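Side-chain contacts in glycosyl transferase (Staphylococcus aureus, PDB 5U02), which belongs to the TarS-type glycosyltransferases and comprises a helical linker followed by C-terminal beta domains of the E-set clan: residues A[167-172]-A[184-189]; A[158-163]-A[217-222]; A[139-144]-A[265-270]. All blocks are in the same frame, centred on the assembly; numbering follows the deposited sequence.

The three contacts lie within one E-set domain, whose strands appear to fold into a two-layered sandwich. Contact 1 joins neighbouring strands of a hairpin, whereas contacts 2 and 3 cross the interior, by apolar side chains, between strands that are not neighbours in the sheet. Contacts 1 and 2 have centres about 11 Å apart and meet directly, through strands 168-175 and 212-221 and the salt bridge from Arg170 NE to Glu218 OE2 (3.3 Å). Contacts 2 and 3, with centres about 18 Å apart, touch where Leu217 CD2 packs on Val139 CG2 (3.9 Å). Contacts 1 and 3 stay separate, their nearest atoms about 7 Å apart.

Contact 1 of 3, residues A[167-172]-A[184-189]; sequences YDVRLK and VPLSVN
Val184 N donates to Leu171 O over 2.8 Å with an N-H...O angle of 165°, and the reverse bond, Leu171 N to Val184 O at 3.0 Å, is just as straight. Together the bonds define Leu171 and Val184 as an antiparallel hydrogen-bonded pair of the hairpin formed by strands 168-175 and 181-190. The two side chains consequently leave the sheet on the same face and meet low down, CB to CB at 4.1 Å. With Leu171 CG anti to the backbone N (chi1 -167°), the isobutyl end leads away from Val184 into the interior, and of the leucine side chain CB alone makes the contact.

Farther along, the strands part and direct pairing gives way to a water bridge. The water donates to Val169 O (3.0 Å) and accepts from Leu186 N (3.0 Å), satisfying both backbone groups across the gap. The same two residues also meet through their side chains: Val169 CG2, set between its backbone N and carbonyl carbon, reaches Leu186 CD2 at 4.1 Å, one methyl against another as the side chains cross at a slant. Just beyond Leu186, Ser187 and Val188 both face Arg195 in a classic beta bulge.

The end of Arg170 leads away from residues 184-189, to a cation-pi contact with Tyr183 of the same hairpin and salt bridges with Glu218 and with Glu164 of the third subunit. Strand 168-175 is flanked on its other edge by strand 212-221, strand 181-190 by strand 193-199, while Leu171 also packs on Thr153 and Leu155 of strand 150-159.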
ATOM      1  N   TYR A 167      -9.547   4.650   7.574  1.00 45.66           N
ATOM      2  CA  TYR A 167      -8.247   5.069   8.073  1.00 40.77           C
ATOM      3  C   TYR A 167      -7.177   4.181   7.458  1.00 39.78           C
ATOM      4  O   TYR A 167      -7.463   3.103   6.933  1.00 44.15           O
ATOM      5  CB  TYR A 167      -8.183   5.000   9.607  1.00 35.88           C
ATOM      6  CG  TYR A 167      -8.576   3.652  10.167  1.00 36.66           C
ATOM      7  CD1 TYR A 167      -7.614   2.697  10.453  1.00 37.22           C
ATOM      8  CD2 TYR A 167      -9.908   3.332  10.406  1.00 39.72           C
ATOM      9  CE1 TYR A 167      -7.962   1.459  10.961  1.00 37.15           C
ATOM     10  CE2 TYR A 167     -10.267   2.097  10.918  1.00 39.83           C
ATOM     11  CZ  TYR A 167      -9.289   1.165  11.192  1.00 37.88           C
ATOM     12  OH  TYR A 167      -9.636  -0.067  11.698  1.00 37.18           O
ATOM     13  N   ASP A 168      -5.936   4.649   7.518  1.00 39.07           N
ATOM     14  CA  ASP A 168      -4.785   3.873   7.083  1.00 37.73           C
ATOM     15  C   ASP A 168      -3.905   3.558   8.284  1.00 36.47           C
ATOM     16  O   ASP A 168      -3.873   4.311   9.263  1.00 35.83           O
ATOM     17  CB  ASP A 168      -3.966   4.620   6.026  1.00 42.52           C
ATOM     18  CG  ASP A 168      -4.776   4.968   4.792  1.00 47.97           C
ATOM     19  OD1 ASP A 168      -5.818   4.324   4.553  1.00 51.45           O
ATOM     20  OD2 ASP A 168      -4.362   5.888   4.056  1.00 49.03           O
ATOM     21  N   VAL A 169      -3.194   2.436   8.206  1.00 33.60           N
ATOM     22  CA  VAL A 169      -2.288   2.012   9.264  1.00 32.51           C
ATOM     23  C   VAL A 169      -0.962   1.603   8.641  1.00 33.06           C
ATOM     24  O   VAL A 169      -0.925   1.030   7.546  1.00 38.92           O
ATOM     25  CB  VAL A 169      -2.874   0.859  10.115  1.00 35.78           C
ATOM     26  CG1 VAL A 169      -4.253   1.229  10.654  1.00 39.56           C
ATOM     27  CG2 VAL A 169      -2.937  -0.434   9.328  1.00 32.77           C
ATOM     28  N   ARG A 170       0.127   1.926   9.331  1.00 32.05           N
ATOM     29  CA  ARG A 170       1.459   1.463   8.978  1.00 32.36           C
ATOM     30  C   ARG A 170       2.160   1.038  10.256  1.00 27.68           C
ATOM     31  O   ARG A 170       1.833   1.517  11.344  1.00 26.64           O
ATOM     32  CB  ARG A 170       2.297   2.547   8.276  1.00 33.71           C
ATOM     33  CG  ARG A 170       1.679   3.121   7.021  1.00 43.09           C
ATOM     34  CD  ARG A 170       2.705   3.909   6.211  1.00 47.47           C
ATOM     35  NE  ARG A 170       3.098   5.168   6.843  1.00 46.54           N
ATOM     36  CZ  ARG A 170       4.062   5.958   6.374  1.00 44.95           C
ATOM     37  NH1 ARG A 170       4.728   5.611   5.278  1.00 45.52           N
ATOM     38  NH2 ARG A 170       4.364   7.094   6.996  1.00 38.00           N
ATOM     39  N   LEU A 171       3.124   0.136  10.120  1.00 26.77           N
ATOM     40  CA  LEU A 171       3.968  -0.244  11.242  1.00 27.36           C
ATOM     41  C   LEU A 171       5.192   0.661  11.262  1.00 26.52           C
ATOM     42  O   LEU A 171       5.866   0.826  10.242  1.00 25.85           O
ATOM     43  CB  LEU A 171       4.386  -1.710  11.144  1.00 26.91           C
ATOM     44  CG  LEU A 171       5.009  -2.272  12.419  1.00 26.49           C
ATOM     45  CD1 LEU A 171       4.055  -2.071  13.574  1.00 30.95           C
ATOM     46  CD2 LEU A 171       5.320  -3.743  12.258  1.00 27.01           C
ATOM     47  N   LYS A 172       5.475   1.250  12.417  1.00 26.95           N
ATOM     48  CA  LYS A 172       6.545   2.226  12.545  1.00 29.36           C
ATOM     49  C   LYS A 172       7.632   1.695  13.466  1.00 28.29           C
ATOM     50  O   LYS A 172       7.352   1.298  14.602  1.00 26.63           O
ATOM     51  CB  LYS A 172       6.010   3.554  13.079  1.00 28.56           C
ATOM     52  CG  LYS A 172       7.057   4.637  13.221  1.00 28.33           C
ATOM     53  CD  LYS A 172       6.417   5.910  13.745  1.00 28.29           C
ATOM     54  CE  LYS A 172       7.420   7.025  13.898  1.00 26.97           C
ATOM     55  NZ  LYS A 172       6.756   8.213  14.475  1.00 31.43           N
ATOM     56  N   VAL A 184       6.612   0.188   7.608  1.00 21.02           N
ATOM     57  CA  VAL A 184       6.311  -1.063   6.920  1.00 23.39           C
ATOM     58  C   VAL A 184       4.842  -1.038   6.515  1.00 26.54           C
ATOM     59  O   VAL A 184       3.971  -0.862   7.376  1.00 27.44           O
ATOM     60  CB  VAL A 184       6.610  -2.283   7.802  1.00 23.37           C
ATOM     61  CG1 VAL A 184       6.393  -3.560   7.009  1.00 19.40           C
ATOM     62  CG2 VAL A 184       8.022  -2.212   8.347  1.00 27.23           C
ATOM     63  N   PRO A 185       4.520  -1.214   5.236  1.00 26.29           N
ATOM     64  CA  PRO A 185       3.115  -1.217   4.816  1.00 24.43           C
ATOM     65  C   PRO A 185       2.366  -2.438   5.335  1.00 20.88           C
ATOM     66  O   PRO A 185       2.942  -3.478   5.659  1.00 22.26           O
ATOM     67  CB  PRO A 185       3.197  -1.240   3.286  1.00 24.01           C
ATOM     68  CG  PRO A 185       4.588  -1.698   2.975  1.00 24.75           C
ATOM     69  CD  PRO A 185       5.450  -1.246   4.099  1.00 24.40           C
ATOM     70  N   LEU A 186       1.049  -2.291   5.400  1.00 28.75           N
ATOM     71  CA  LEU A 186       0.175  -3.394   5.773  1.00 29.45           C
ATOM     72  C   LEU A 186       0.225  -4.499   4.721  1.00 27.04           C
ATOM     73  O   LEU A 186       0.168  -4.227   3.520  1.00 28.66           O
ATOM     74  CB  LEU A 186      -1.254  -2.878   5.935  1.00 26.57           C
ATOM     75  CG  LEU A 186      -2.352  -3.850   6.358  1.00 23.71           C
ATOM     76  CD1 LEU A 186      -2.084  -4.390   7.742  1.00 21.49           C
ATOM     77  CD2 LEU A 186      -3.700  -3.157   6.301  1.00 23.45           C
ATOM     78  N   SER A 187       0.331  -5.750   5.172  1.00 24.01           N
ATOM     79  CA  SER A 187       0.375  -6.883   4.250  1.00 21.84           C
ATOM     80  C   SER A 187      -1.012  -7.439   3.961  1.00 25.06           C
ATOM     81  O   SER A 187      -1.305  -7.807   2.821  1.00 29.12           O
ATOM     82  CB  SER A 187       1.260  -7.995   4.813  1.00 24.08           C
ATOM     83  OG  SER A 187       2.608  -7.562   4.932  1.00 33.03           O
ATOM     84  N   VAL A 188      -1.868  -7.499   4.981  1.00 25.84           N
ATOM     85  CA  VAL A 188      -3.242  -7.973   4.863  1.00 22.56           C
ATOM     86  C   VAL A 188      -3.947  -7.614   6.163  1.00 22.58           C
ATOM     87  O   VAL A 188      -3.309  -7.512   7.215  1.00 25.77           O
ATOM     88  CB  VAL A 188      -3.297  -9.493   4.596  1.00 28.45           C
ATOM     89  CG1 VAL A 188      -2.798 -10.275   5.813  1.00 30.74           C
ATOM     90  CG2 VAL A 188      -4.702  -9.935   4.220  1.00 34.69           C
ATOM     91  N   ASN A 189      -5.261  -7.412   6.115  1.00 24.10           N
ATOM     92  CA  ASN A 189      -6.000  -7.257   7.356  1.00 24.45           C
ATOM     93  C   ASN A 189      -7.312  -8.020   7.276  1.00 30.38           C
ATOM     94  O   ASN A 189      -7.957  -8.067   6.227  1.00 25.69           O
ATOM     95  CB  ASN A 189      -6.235  -5.776   7.717  1.00 26.91           C
ATOM     96  CG  ASN A 189      -7.208  -5.084   6.799  1.00 30.42           C
ATOM     97  OD1 ASN A 189      -6.851  -4.666   5.697  1.00 32.90           O
ATOM     98  ND2 ASN A 189      -8.442  -4.912   7.268  1.00 31.51           N
TER
HETATM   99  O   HOH W   1       0.069   0.493   4.720  1.00 33.42           O

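Contact 2 of 3, residues A[158-163]-A[217-222]; sequences NEFMIG and LEVQIG
Phe160 reaches across to Val219 and Ile221 through the interior of what appears to be a beta sandwich, in keeping with the immunoglobulin-like folds of the E-set clan. The backbones are far apart, with Phe160 CA and Val219 CA at 10.6 Å, and no hydrogen bond joins the segments. The side chains bridge the distance. Phe160 CB points toward strand 212-221, and CG lies anti to the backbone N (chi1 -158°), which carries the ring inward from the loop that follows strand 150-159. CB and CG serve as the stem of this reach and stay back from the opposite segment, as do both CD atoms; CE1 likewise makes no close contact with it.

The far part of the ring does the touching. CE2 meets Val219 CG1 at 3.8 Å, and CZ touches the same methyl at 3.8 Å while also meeting Ile221 CD1 at 3.9 Å. Both methyls approach the ring obliquely. Phe160 and Val219 run alongside one another, pointing opposite ways, whereas Ile221 and Phe160 extend toward each other from opposite sides, the isoleucine chain extended (chi2 170°).

One ring face is covered from within the same segment: Ile162 places CG2 3.4 Å above the ring plane, over its centre. The Tyr167 ring packs edge-to-face with Phe160, and Ile134, Pro137 and Lys192 add further contacts around it, leaving the aromatic group well buried. Ile162 also makes its own link to the opposite strand, where its CG2 stands 4.4 Å from Ile221 CD1.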
ATOM      1  N   ASN A 158      -8.578  -3.267  19.337  1.00 49.15           N
ATOM      2  CA  ASN A 158      -9.719  -3.746  20.111  1.00 57.44           C
ATOM      3  C   ASN A 158     -10.809  -2.687  20.211  1.00 62.02           C
ATOM      4  O   ASN A 158     -12.002  -3.010  20.158  1.00 64.69           O
ATOM      5  CB  ASN A 158      -9.270  -4.189  21.504  1.00 61.43           C
ATOM      6  CG  ASN A 158      -8.749  -5.616  21.523  1.00 62.74           C
ATOM      7  OD1 ASN A 158      -8.852  -6.338  20.531  1.00 63.72           O
ATOM      8  ND2 ASN A 158      -8.210  -6.036  22.662  1.00 63.47           N
ATOM      9  N   GLU A 159     -10.426  -1.421  20.358  1.00 64.20           N
ATOM     10  CA  GLU A 159     -11.397  -0.342  20.459  1.00 64.75           C
ATOM     11  C   GLU A 159     -10.942   0.834  19.614  1.00 59.65           C
ATOM     12  O   GLU A 159      -9.783   1.252  19.689  1.00 58.62           O
ATOM     13  CB  GLU A 159     -11.605   0.092  21.912  1.00 67.94           C
ATOM     14  CG  GLU A 159     -12.541  -0.824  22.679  1.00 74.41           C
ATOM     15  CD  GLU A 159     -12.860  -0.311  24.069  1.00 78.67           C
ATOM     16  OE1 GLU A 159     -12.640   0.892  24.324  1.00 77.80           O
ATOM     17  OE2 GLU A 159     -13.338  -1.110  24.902  1.00 81.40           O
ATOM     18  N   PHE A 160     -11.865   1.353  18.810  1.00 54.32           N
ATOM     19  CA  PHE A 160     -11.606   2.475  17.920  1.00 50.95           C
ATOM     20  C   PHE A 160     -12.955   3.029  17.494  1.00 52.35           C
ATOM     21  O   PHE A 160     -13.832   2.268  17.069  1.00 51.89           O
ATOM     22  CB  PHE A 160     -10.784   2.041  16.700  1.00 45.37           C
ATOM     23  CG  PHE A 160     -10.049   3.168  16.031  1.00 46.18           C
ATOM     24  CD1 PHE A 160      -9.876   4.384  16.674  1.00 47.20           C
ATOM     25  CD2 PHE A 160      -9.548   3.017  14.748  1.00 47.93           C
ATOM     26  CE1 PHE A 160      -9.206   5.423  16.054  1.00 48.61           C
ATOM     27  CE2 PHE A 160      -8.876   4.051  14.123  1.00 48.87           C
ATOM     28  CZ  PHE A 160      -8.706   5.259  14.778  1.00 48.70           C
ATOM     29  N   MET A 161     -13.129   4.340  17.619  1.00 52.31           N
ATOM     30  CA  MET A 161     -14.425   4.950  17.365  1.00 59.20           C
ATOM     31  C   MET A 161     -14.731   5.111  15.888  1.00 57.61           C
ATOM     32  O   MET A 161     -15.649   5.865  15.543  1.00 56.93           O
ATOM     33  CB  MET A 161     -14.519   6.303  18.070  1.00 63.96           C
ATOM     34  CG  MET A 161     -14.934   6.176  19.518  1.00 68.42           C
ATOM     35  SD  MET A 161     -14.965   7.760  20.360  1.00 76.63           S
ATOM     36  CE  MET A 161     -13.455   8.454  19.734  1.00 72.41           C
ATOM     37  N   ILE A 162     -14.006   4.429  15.004  1.00 53.36           N
ATOM     38  CA  ILE A 162     -14.252   4.545  13.572  1.00 53.87           C
ATOM     39  C   ILE A 162     -14.010   3.194  12.919  1.00 53.44           C
ATOM     40  O   ILE A 162     -13.009   2.523  13.202  1.00 53.35           O
ATOM     41  CB  ILE A 162     -13.392   5.650  12.922  1.00 54.35           C
ATOM     42  CG1 ILE A 162     -13.563   5.632  11.397  1.00 58.48           C
ATOM     43  CG2 ILE A 162     -11.950   5.510  13.333  1.00 50.62           C
ATOM     44  CD1 ILE A 162     -12.961   6.820  10.666  1.00 60.57           C
ATOM     45  N   GLY A 163     -14.939   2.797  12.050  1.00 50.48           N
ATOM     46  CA  GLY A 163     -14.913   1.482  11.455  1.00 47.81           C
ATOM     47  C   GLY A 163     -13.826   1.311  10.412  1.00 46.22           C
ATOM     48  O   GLY A 163     -13.218   2.261   9.913  1.00 42.81           O
ATOM     49  N   LEU A 217       2.457   1.661  16.093  1.00 25.92           N
ATOM     50  CA  LEU A 217       1.460   1.575  15.035  1.00 27.30           C
ATOM     51  C   LEU A 217       0.983   2.984  14.716  1.00 28.58           C
ATOM     52  O   LEU A 217       0.460   3.678  15.595  1.00 26.36           O
ATOM     53  CB  LEU A 217       0.276   0.699  15.436  1.00 26.53           C
ATOM     54  CG  LEU A 217      -0.786   0.597  14.334  1.00 26.73           C
ATOM     55  CD1 LEU A 217      -0.298  -0.307  13.209  1.00 26.12           C
ATOM     56  CD2 LEU A 217      -2.122   0.106  14.869  1.00 27.50           C
ATOM     57  N   GLU A 218       1.172   3.405  13.470  1.00 30.19           N
ATOM     58  CA  GLU A 218       0.683   4.697  13.011  1.00 36.16           C
ATOM     59  C   GLU A 218      -0.698   4.515  12.397  1.00 34.69           C
ATOM     60  O   GLU A 218      -0.901   3.614  11.579  1.00 26.52           O
ATOM     61  CB  GLU A 218       1.640   5.314  11.990  1.00 44.93           C
ATOM     62  CG  GLU A 218       1.179   6.652  11.443  1.00 54.11           C
ATOM     63  CD  GLU A 218       1.805   6.983  10.101  1.00 63.89           C
ATOM     64  OE1 GLU A 218       2.895   7.592  10.082  1.00 66.74           O
ATOM     65  OE2 GLU A 218       1.208   6.628   9.063  1.00 69.14           O
ATOM     66  N   VAL A 219      -1.640   5.364  12.806  1.00 37.47           N
ATOM     67  CA  VAL A 219      -3.018   5.328  12.326  1.00 39.08           C
ATOM     68  C   VAL A 219      -3.373   6.720  11.826  1.00 45.59           C
ATOM     69  O   VAL A 219      -3.414   7.671  12.614  1.00 50.28           O
ATOM     70  CB  VAL A 219      -4.000   4.886  13.423  1.00 38.98           C
ATOM     71  CG1 VAL A 219      -5.434   5.031  12.937  1.00 39.35           C
ATOM     72  CG2 VAL A 219      -3.711   3.453  13.849  1.00 35.26           C
ATOM     73  N   GLN A 220      -3.636   6.839  10.528  1.00 44.14           N
ATOM     74  CA  GLN A 220      -3.847   8.128   9.887  1.00 49.86           C
ATOM     75  C   GLN A 220      -5.298   8.263   9.445  1.00 51.77           C
ATOM     76  O   GLN A 220      -5.849   7.352   8.816  1.00 51.31           O
ATOM     77  CB  GLN A 220      -2.908   8.301   8.693  1.00 53.91           C
ATOM     78  CG  GLN A 220      -3.165   9.562   7.883  1.00 64.33           C
ATOM     79  CD  GLN A 220      -1.886  10.179   7.349  1.00 69.56           C
ATOM     80  OE1 GLN A 220      -1.749  11.402   7.294  1.00 72.16           O
ATOM     81  NE2 GLN A 220      -0.941   9.332   6.960  1.00 70.12           N
ATOM     82  N   ILE A 221      -5.904   9.395   9.778  1.00 53.16           N
ATOM     83  CA  ILE A 221      -7.280   9.714   9.401  1.00 56.06           C
ATOM     84  C   ILE A 221      -7.219  11.028   8.633  1.00 62.12           C
ATOM     85  O   ILE A 221      -7.267  12.115   9.215  1.00 62.93           O
ATOM     86  CB  ILE A 221      -8.206   9.819  10.614  1.00 53.61           C
ATOM     87  CG1 ILE A 221      -8.151   8.530  11.440  1.00 51.97           C
ATOM     88  CG2 ILE A 221      -9.628  10.185  10.177  1.00 52.07           C
ATOM     89  CD1 ILE A 221      -8.854   8.636  12.776  1.00 53.29           C
ATOM     90  N   GLY A 222      -7.122  10.942   7.310  1.00 65.48           N
ATOM     91  CA  GLY A 222      -6.900  12.134   6.517  1.00 70.63           C
ATOM     92  C   GLY A 222      -5.513  12.693   6.757  1.00 74.42           C
ATOM     93  O   GLY A 222      -4.563  12.323   6.062  1.00 76.99           O
TER

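Contact 3 of 3, residues A[139-144]-A[265-270]; sequences VKMTAF and NNISLY
A single methyl, CD1 of Ile267, meets both an aromatic face and a thioether. It sits over the Phe144 ring in a CH-pi contact, 3.9 Å from the ring centroid and 20° off the normal. The methyl is displaced toward the rim, and its nearest ring atom is CE2 of Phe144 at 3.7 Å. Ile267 and Phe144 arrive from opposite directions. Met141 instead crosses the isoleucine at about a right angle: its SD lies 3.9 Å from Ile267 CD1 and 4.1 Å from Ile267 CG2. A bend at the last torsion (chi3 64°) turns the methionine CE to 4.0 Å from Ile267 CD1.

Strands 138-146 and 267-274 face each other here across the core, consistent with the beta sandwich expected of an E-set domain, with Met141 CA and Ile267 CA 9.4 Å apart. Met141 and Phe144 are three residues apart, yet both point inward. A classic beta bulge accounts for this, Thr142 and Ala143 together facing Glu154 on strand 150-159. Leu155 packs on Met141 and Thr153 on Phe144, while Phe260 of the adjacent strand 252-260 touches Ile267.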
ATOM      1  N   VAL A 139      -4.548  -0.910  21.066  1.00 30.29           N
ATOM      2  CA  VAL A 139      -3.884  -1.886  20.210  1.00 30.18           C
ATOM      3  C   VAL A 139      -3.421  -3.054  21.064  1.00 30.28           C
ATOM      4  O   VAL A 139      -2.836  -2.853  22.133  1.00 34.85           O
ATOM      5  CB  VAL A 139      -2.698  -1.264  19.454  1.00 31.06           C
ATOM      6  CG1 VAL A 139      -1.998  -2.328  18.614  1.00 30.80           C
ATOM      7  CG2 VAL A 139      -3.171  -0.126  18.576  1.00 32.55           C
ATOM      8  N   LYS A 140      -3.678  -4.270  20.590  1.00 28.75           N
ATOM      9  CA  LYS A 140      -3.150  -5.473  21.216  1.00 29.91           C
ATOM     10  C   LYS A 140      -2.350  -6.247  20.176  1.00 31.61           C
ATOM     11  O   LYS A 140      -2.825  -6.460  19.054  1.00 34.19           O
ATOM     12  CB  LYS A 140      -4.270  -6.338  21.812  1.00 28.25           C
ATOM     13  CG  LYS A 140      -3.758  -7.616  22.462  1.00 30.68           C
ATOM     14  CD  LYS A 140      -4.840  -8.654  22.714  1.00 32.12           C
ATOM     15  CE  LYS A 140      -4.303  -9.761  23.619  1.00 34.94           C
ATOM     16  NZ  LYS A 140      -5.366 -10.621  24.209  1.00 35.33           N
ATOM     17  N   MET A 141      -1.127  -6.633  20.534  1.00 28.47           N
ATOM     18  CA  MET A 141      -0.280  -7.426  19.644  1.00 27.35           C
ATOM     19  C   MET A 141      -0.714  -8.879  19.774  1.00 24.39           C
ATOM     20  O   MET A 141      -0.330  -9.572  20.719  1.00 22.72           O
ATOM     21  CB  MET A 141       1.192  -7.231  19.993  1.00 28.23           C
ATOM     22  CG  MET A 141       2.173  -7.903  19.027  1.00 28.23           C
ATOM     23  SD  MET A 141       3.897  -7.674  19.532  1.00 30.48           S
ATOM     24  CE  MET A 141       3.914  -8.556  21.086  1.00 28.88           C
ATOM     25  N   THR A 142      -1.538  -9.341  18.831  1.00 25.78           N
ATOM     26  CA  THR A 142      -2.131 -10.668  18.926  1.00 27.32           C
ATOM     27  C   THR A 142      -1.284 -11.766  18.288  1.00 26.53           C
ATOM     28  O   THR A 142      -1.582 -12.947  18.495  1.00 27.76           O
ATOM     29  CB  THR A 142      -3.536 -10.670  18.304  1.00 29.66           C
ATOM     30  OG1 THR A 142      -3.551  -9.849  17.131  1.00 28.82           O
ATOM     31  CG2 THR A 142      -4.567 -10.146  19.300  1.00 32.06           C
ATOM     32  N   ALA A 143      -0.244 -11.421  17.528  1.00 22.23           N
ATOM     33  CA  ALA A 143       0.708 -12.417  17.049  1.00 23.46           C
ATOM     34  C   ALA A 143       2.069 -11.763  16.867  1.00 25.91           C
ATOM     35  O   ALA A 143       2.164 -10.576  16.545  1.00 27.16           O
ATOM     36  CB  ALA A 143       0.259 -13.063  15.731  1.00 20.87           C
ATOM     37  N   PHE A 144       3.125 -12.554  17.075  1.00 25.56           N
ATOM     38  CA  PHE A 144       4.483 -12.102  16.773  1.00 22.80           C
ATOM     39  C   PHE A 144       5.359 -13.324  16.529  1.00 23.59           C
ATOM     40  O   PHE A 144       5.729 -14.015  17.484  1.00 23.56           O
ATOM     41  CB  PHE A 144       5.040 -11.247  17.908  1.00 26.97           C
ATOM     42  CG  PHE A 144       6.364 -10.606  17.588  1.00 25.98           C
ATOM     43  CD1 PHE A 144       7.549 -11.308  17.741  1.00 26.57           C
ATOM     44  CD2 PHE A 144       6.421  -9.299  17.131  1.00 29.94           C
ATOM     45  CE1 PHE A 144       8.771 -10.719  17.440  1.00 30.73           C
ATOM     46  CE2 PHE A 144       7.640  -8.701  16.826  1.00 32.97           C
ATOM     47  CZ  PHE A 144       8.816  -9.409  16.983  1.00 31.07           C
ATOM     48  N   ASN A 265       6.697  -2.102  29.393  1.00 29.60           N
ATOM     49  CA  ASN A 265       6.437  -3.447  28.877  1.00 28.44           C
ATOM     50  C   ASN A 265       6.052  -3.426  27.397  1.00 25.81           C
ATOM     51  O   ASN A 265       5.250  -4.245  26.939  1.00 28.40           O
ATOM     52  CB  ASN A 265       5.357  -4.142  29.717  1.00 25.43           C
ATOM     53  CG  ASN A 265       5.390  -5.647  29.591  1.00 25.13           C
ATOM     54  OD1 ASN A 265       6.416  -6.231  29.252  1.00 23.90           O
ATOM     55  ND2 ASN A 265       4.258  -6.287  29.863  1.00 30.83           N
ATOM     56  N   ASN A 266       6.601  -2.486  26.635  1.00 19.33           N
ATOM     57  CA  ASN A 266       6.376  -2.412  25.201  1.00 19.86           C
ATOM     58  C   ASN A 266       7.504  -3.118  24.456  1.00 21.67           C
ATOM     59  O   ASN A 266       8.603  -3.300  24.979  1.00 28.40           O
ATOM     60  CB  ASN A 266       6.267  -0.958  24.739  1.00 18.18           C
ATOM     61  CG  ASN A 266       5.019  -0.278  25.258  1.00 22.81           C
ATOM     62  OD1 ASN A 266       5.095   0.641  26.071  1.00 27.58           O
ATOM     63  ND2 ASN A 266       3.864  -0.731  24.804  1.00 19.85           N
ATOM     64  N   ILE A 267       7.229  -3.498  23.215  1.00 22.69           N
ATOM     65  CA  ILE A 267       8.155  -4.338  22.465  1.00 25.03           C
ATOM     66  C   ILE A 267       9.072  -3.465  21.621  1.00 31.05           C
ATOM     67  O   ILE A 267       8.645  -2.466  21.028  1.00 34.07           O
ATOM     68  CB  ILE A 267       7.392  -5.365  21.605  1.00 21.48           C
ATOM     69  CG1 ILE A 267       8.366  -6.355  20.968  1.00 24.17           C
ATOM     70  CG2 ILE A 267       6.537  -4.675  20.543  1.00 21.83           C
ATOM     71  CD1 ILE A 267       7.689  -7.554  20.357  1.00 25.18           C
ATOM     72  N   SER A 268      10.350  -3.835  21.585  1.00 30.05           N
ATOM     73  CA  SER A 268      11.353  -3.130  20.803  1.00 25.70           C
ATOM     74  C   SER A 268      12.274  -4.150  20.147  1.00 26.21           C
ATOM     75  O   SER A 268      12.217  -5.348  20.439  1.00 26.31           O
ATOM     76  CB  SER A 268      12.149  -2.151  21.674  1.00 26.06           C
ATOM     77  OG  SER A 268      11.301  -1.159  22.231  1.00 26.99           O
ATOM     78  N   LEU A 269      13.126  -3.670  19.243  1.00 29.44           N
ATOM     79  CA  LEU A 269      14.081  -4.512  18.532  1.00 26.93           C
ATOM     80  C   LEU A 269      15.495  -4.026  18.819  1.00 27.53           C
ATOM     81  O   LEU A 269      15.809  -2.851  18.597  1.00 24.39           O
ATOM     82  CB  LEU A 269      13.815  -4.503  17.025  1.00 23.89           C
ATOM     83  CG  LEU A 269      12.363  -4.766  16.614  1.00 24.18           C
ATOM     84  CD1 LEU A 269      12.212  -4.780  15.102  1.00 19.45           C
ATOM     85  CD2 LEU A 269      11.866  -6.070  17.213  1.00 21.26           C
ATOM     86  N   TYR A 270      16.343  -4.931  19.302  1.00 22.88           N
ATOM     87  CA  TYR A 270      17.737  -4.630  19.605  1.00 22.53           C
ATOM     88  C   TYR A 270      18.617  -5.214  18.507  1.00 23.42           C
ATOM     89  O   TYR A 270      18.552  -6.419  18.230  1.00 24.44           O
ATOM     90  CB  TYR A 270      18.123  -5.191  20.974  1.00 22.31           C
ATOM     91  CG  TYR A 270      19.454  -4.714  21.510  1.00 25.50           C
ATOM     92  CD1 TYR A 270      19.589  -3.449  22.065  1.00 29.25           C
ATOM     93  CD2 TYR A 270      20.570  -5.542  21.490  1.00 25.95           C
ATOM     94  CE1 TYR A 270      20.807  -3.013  22.570  1.00 30.79           C
ATOM     95  CE2 TYR A 270      21.792  -5.114  21.990  1.00 23.90           C
ATOM     96  CZ  TYR A 270      21.900  -3.854  22.526  1.00 27.32           C
ATOM     97  OH  TYR A 270      23.110  -3.435  23.024  1.00 32.41           O
TER